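Local coordinates for DUF1993 domain-containing protein (Shewanella denitrificans, PDB 2OQM), which is of unknown function but belongs to the DinB-like four-helix-bundle proteins and packs as a two-subunit assembly in the crystal, at residues 37-42 with 167-172; 23-28 with 82-87. One frame throughout, in Å; residues are numbered along the deposited sequence.

Contact 1: residues 37-42 with 167-172; sequences NAIFDK and GILRHN. With EDO (1,2-ethanediol), chain T.
Ile-39 and Leu-169 mark the closest approach of two helical turns, with 8.6 Å between the CA of Ile-39 and the CA of Leu-169; both turns advance in broadly the same direction. At that spacing the gap is bridged by side chains, not backbone. Leu-169 does most of the bridging: with its CG anti to the carbonyl carbon (chi1 -70°), CD1 is carried across to CG2 of Ile-39, at 3.5 Å from Leu-169 CD1. This is closer than usual for two carbons, so the packing is tight here. The same methyl lies over one face of Phe-40, more loosely, with 4.4 Å from Leu-169 CD1 to Phe-40 CE1. Toward the C-terminal end of 167-172, Asn-172 turns its amide back to its own helix. Its ND2 bonds Ile-168 O over 2.9 Å with a nearly straight N-H...O angle of 176°, while Asn-172 N reaches that oxygen from the opposite face of the carbonyl plane. At the subunit boundary, His-171 ND1 is hydrogen-bonded to Leu-62 O of the second subunit. Helix 69-87 covers the apolar patch through Leu-69, which touches both Phe-40 and Leu-169, and helix 104-119 adds Leu-104 and Arg-108 against Phe-40.

Contact 2: residues 23-28 with 82-87; sequences DLTVVQ and VGVARL. With EDO (1,2-ethanediol), chain G.
Apolar packing joins Thr-25 and Val-26 to Val-84 and Leu-87. Val-84 CG2 lies 3.8 Å from the CB of Thr-25, beside its hydroxyl, while the two valines cross at about a right angle, with 4.0 Å from Val-26 CG2 to Val-84 CG1. One turn along, Thr-25 and Leu-87 meet tip to tip, and 3.8 Å separates Thr-25 CG2 from Leu-87 CD1. All four residues are buried, and Phe-126 lies against both Thr-25 and Val-26.

The axes of the segments 23-28 and 82-87 pass 9.9 Å apart, their N-to-C directions 134° from each other; the segments belong to 13-50 and 69-87, the first two long helices of a DinB-like four-helix bundle. Helix 23-28 is locally widened: a pi-type turn links Gln-28 N to Asp-23 O over 3.0 Å, and Thr-25 has backbone angles well away from the alpha-helical norm (phi -111°).

The polar side-chain groups find partners outside the two segments. Thr-25 OG1 sits between its backbone N and carbonyl carbon (chi1 63°), from where it bonds the preceding-turn carbonyl of Leu-21. Asp-23 OD2 bonds Tyr-147 OH of the second subunit. A 1,2-ethanediol, probably from the crystallisation liquor, donates a hydrogen bond from its O1 to Leu-24 O at 2.7 Å, touches Leu-24 CD2 through its carbons, and is also hydrogen-bonded to Tyr-159 OH and to Ile-151 O of that same second subunit.

From the N terminus, helix 13-50 supplies 23-28 to contact 2 and then 37-42 to contact 1. Contact 2 closes first, when helix 69-87 returns with 82-87 after 53 intervening residues. Contact 1 closes only after 124, once the chain has passed through helix 104-119 and reached 167-172 in helix 146-172. The order of the segments alternates, so the two loops cross. Their centres lie 24 Å apart, and their nearest atoms stay about 11 Å apart. Helix 13-50 is thus tied to helix 69-87 on one side of the chain's centre and to helix 146-172 on the other, and both sites reach the second subunit.

Contact 1: residues 37-42 with 167-172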
# COMPACT_ATOMS: atom_id res chain seq x y z
N ASN A 37 7.46 13.05 -3.82
CA ASN A 37 8.15 14.25 -4.32
C ASN A 37 8.96 13.99 -5.56
O ASN A 37 8.94 14.79 -6.52
CB ASN A 37 9.11 14.83 -3.26
CG ASN A 37 8.57 16.05 -2.59
OD1 ASN A 37 7.86 16.84 -3.20
ND2 ASN A 37 8.97 16.25 -1.35
N ALA A 38 9.69 12.86 -5.55
CA ALA A 38 10.51 12.41 -6.70
C ALA A 38 9.67 12.07 -7.94
O ALA A 38 10.08 12.30 -9.08
CB ALA A 38 11.32 11.12 -6.30
N ILE A 39 8.52 11.46 -7.70
CA ILE A 39 7.51 11.24 -8.73
C ILE A 39 7.09 12.56 -9.42
O ILE A 39 6.95 12.61 -10.64
CB ILE A 39 6.32 10.50 -8.13
CG1 ILE A 39 6.75 9.04 -7.83
CG2 ILE A 39 5.09 10.46 -9.07
CD1 ILE A 39 5.75 8.33 -6.92
N PHE A 40 6.95 13.65 -8.64
CA PHE A 40 6.56 14.93 -9.19
C PHE A 40 7.66 15.61 -9.94
O PHE A 40 7.40 16.43 -10.85
CB PHE A 40 5.94 15.80 -8.11
CG PHE A 40 4.44 15.55 -7.94
CD1 PHE A 40 3.55 16.08 -8.86
CD2 PHE A 40 3.95 14.69 -6.99
CE1 PHE A 40 2.19 15.84 -8.75
CE2 PHE A 40 2.59 14.46 -6.88
CZ PHE A 40 1.71 15.03 -7.77
N ASP A 41 8.90 15.30 -9.58
CA ASP A 41 10.02 15.74 -10.40
C ASP A 41 9.91 15.17 -11.82
O ASP A 41 10.17 15.86 -12.79
CB ASP A 41 11.38 15.36 -9.81
CG ASP A 41 11.66 15.97 -8.45
OD1 ASP A 41 11.00 16.96 -8.01
OD2 ASP A 41 12.58 15.40 -7.80
N LYS A 42 9.54 13.90 -11.95
CA LYS A 42 9.31 13.34 -13.29
C LYS A 42 8.13 13.99 -13.98
O LYS A 42 8.21 14.22 -15.18
CB LYS A 42 9.15 11.81 -13.25
CG LYS A 42 10.40 11.15 -12.66
CD LYS A 42 10.78 9.94 -13.45
CE LYS A 42 12.13 9.39 -13.05
NZ LYS A 42 12.28 8.00 -13.56
N GLY A 167 -0.59 6.42 -10.63
CA GLY A 167 -1.40 5.98 -11.75
C GLY A 167 -1.95 7.10 -12.63
O GLY A 167 -1.97 7.02 -13.85
N ILE A 168 -2.41 8.17 -11.98
CA ILE A 168 -2.87 9.32 -12.72
C ILE A 168 -1.75 9.84 -13.63
O ILE A 168 -1.98 10.12 -14.80
CB ILE A 168 -3.44 10.46 -11.81
CG1 ILE A 168 -4.72 9.99 -11.11
CG2 ILE A 168 -3.78 11.70 -12.65
CD1 ILE A 168 -5.18 10.88 -9.96
N LEU A 169 -0.54 9.98 -13.08
CA LEU A 169 0.57 10.54 -13.84
C LEU A 169 0.97 9.61 -14.95
O LEU A 169 1.15 10.00 -16.09
CB LEU A 169 1.74 10.82 -12.93
CG LEU A 169 1.47 11.98 -11.98
CD1 LEU A 169 2.58 12.00 -10.88
CD2 LEU A 169 1.41 13.28 -12.82
N ARG A 170 1.07 8.35 -14.61
CA ARG A 170 1.43 7.32 -15.58
C ARG A 170 0.44 7.26 -16.75
O ARG A 170 0.83 7.21 -17.93
CB ARG A 170 1.48 5.98 -14.84
CG ARG A 170 2.07 4.85 -15.60
CD ARG A 170 3.52 5.08 -15.97
NE ARG A 170 4.00 4.01 -16.85
CZ ARG A 170 4.52 2.86 -16.42
NH1 ARG A 170 4.68 2.60 -15.14
NH2 ARG A 170 4.90 1.96 -17.31
N HIS A 171 -0.84 7.32 -16.44
CA HIS A 171 -1.91 7.32 -17.42
C HIS A 171 -1.80 8.49 -18.39
O HIS A 171 -2.14 8.36 -19.55
CB HIS A 171 -3.26 7.33 -16.64
CG HIS A 171 -4.49 7.42 -17.50
ND1 HIS A 171 -4.89 6.40 -18.33
CD2 HIS A 171 -5.45 8.37 -17.58
CE1 HIS A 171 -6.02 6.75 -18.94
NE2 HIS A 171 -6.38 7.95 -18.51
N ASN A 172 -1.34 9.63 -17.89
CA ASN A 172 -1.18 10.84 -18.68
C ASN A 172 0.10 10.87 -19.51
O ASN A 172 0.25 11.74 -20.36
CB ASN A 172 -1.25 12.08 -17.78
CG ASN A 172 -2.65 12.56 -17.60
OD1 ASN A 172 -3.12 13.37 -18.40
ND2 ASN A 172 -3.36 12.05 -16.54
C1 EDO T . -3.72 4.56 -22.35
O1 EDO T . -3.80 3.47 -21.44
C2 EDO T . -3.58 5.92 -21.62
O2 EDO T . -2.20 6.24 -21.35

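Contact 2: residues 23-28 with 82-87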
# COMPACT_ATOMS: atom_id res chain seq x y z
N ASP A 23 8.70 2.66 12.88
CA ASP A 23 9.30 2.34 11.60
C ASP A 23 8.28 2.22 10.48
O ASP A 23 8.54 2.64 9.37
CB ASP A 23 10.11 1.03 11.71
CG ASP A 23 11.43 1.22 12.46
OD1 ASP A 23 11.87 2.38 12.61
OD2 ASP A 23 12.04 0.19 12.83
N LEU A 24 7.10 1.68 10.77
CA LEU A 24 6.08 1.49 9.74
C LEU A 24 5.45 2.82 9.33
O LEU A 24 4.94 2.94 8.22
CB LEU A 24 4.98 0.59 10.28
CG LEU A 24 5.25 -0.89 10.43
CD1 LEU A 24 4.15 -1.58 11.26
CD2 LEU A 24 5.41 -1.50 9.04
N THR A 25 5.42 3.77 10.26
CA THR A 25 4.64 4.99 10.06
C THR A 25 5.58 6.15 9.89
O THR A 25 5.88 6.53 8.76
CB THR A 25 3.59 5.19 11.18
OG1 THR A 25 4.20 5.36 12.48
CG2 THR A 25 2.55 4.00 11.20
N VAL A 26 6.17 6.64 10.97
CA VAL A 26 7.06 7.80 10.84
C VAL A 26 8.13 7.60 9.77
O VAL A 26 8.35 8.44 8.89
CB VAL A 26 7.71 8.19 12.19
CG1 VAL A 26 8.80 9.32 11.98
CG2 VAL A 26 6.65 8.72 13.12
N VAL A 27 8.84 6.48 9.86
CA VAL A 27 10.01 6.30 9.02
C VAL A 27 9.58 5.95 7.56
O VAL A 27 9.93 6.65 6.61
CB VAL A 27 10.93 5.28 9.61
CG1 VAL A 27 12.17 5.07 8.70
CG2 VAL A 27 11.34 5.74 11.06
N GLN A 28 8.80 4.91 7.39
CA GLN A 28 8.42 4.48 6.04
C GLN A 28 7.47 5.42 5.36
O GLN A 28 7.59 5.65 4.15
CB GLN A 28 7.94 2.99 6.01
CG GLN A 28 7.54 2.50 4.64
CD GLN A 28 8.66 2.39 3.61
OE1 GLN A 28 9.87 2.50 3.92
NE2 GLN A 28 8.26 2.14 2.38
N VAL A 82 -2.20 12.44 10.21
CA VAL A 82 -3.26 12.11 11.16
C VAL A 82 -3.08 10.71 11.72
O VAL A 82 -3.41 10.44 12.89
CB VAL A 82 -4.65 12.30 10.53
CG1 VAL A 82 -5.77 11.74 11.49
CG2 VAL A 82 -4.86 13.77 10.14
N GLY A 83 -2.60 9.81 10.89
CA GLY A 83 -2.31 8.42 11.32
C GLY A 83 -1.33 8.44 12.50
O GLY A 83 -1.58 7.86 13.56
N VAL A 84 -0.23 9.15 12.34
CA VAL A 84 0.78 9.27 13.40
C VAL A 84 0.22 10.00 14.63
O VAL A 84 0.39 9.54 15.75
CB VAL A 84 2.08 9.90 12.88
CG1 VAL A 84 3.05 10.32 14.03
CG2 VAL A 84 2.80 8.86 11.89
N ALA A 85 -0.47 11.12 14.41
CA ALA A 85 -1.11 11.88 15.49
C ALA A 85 -2.02 10.97 16.32
O ALA A 85 -1.97 10.98 17.54
CB ALA A 85 -1.90 13.05 14.91
N ARG A 86 -2.84 10.18 15.65
CA ARG A 86 -3.75 9.25 16.29
C ARG A 86 -3.06 8.15 17.08
O ARG A 86 -3.45 7.86 18.22
CB ARG A 86 -4.68 8.62 15.28
CG ARG A 86 -5.87 9.52 14.87
CD ARG A 86 -6.89 8.72 14.11
NE ARG A 86 -7.83 9.55 13.38
CZ ARG A 86 -8.85 10.19 13.94
NH1 ARG A 86 -9.07 10.12 15.24
NH2 ARG A 86 -9.67 10.93 13.19
N LEU A 87 -2.05 7.53 16.49
CA LEU A 87 -1.35 6.47 17.16
C LEU A 87 -0.65 6.94 18.41
O LEU A 87 -0.49 6.16 19.37
CB LEU A 87 -0.33 5.85 16.22
CG LEU A 87 -0.94 4.99 15.14
CD1 LEU A 87 0.13 4.73 14.08
CD2 LEU A 87 -1.43 3.67 15.70
C1 EDO G . 4.29 0.16 6.26
O1 EDO G . 4.48 1.53 5.98
C2 EDO G . 5.41 -0.65 5.63
O2 EDO G . 5.47 -0.39 4.24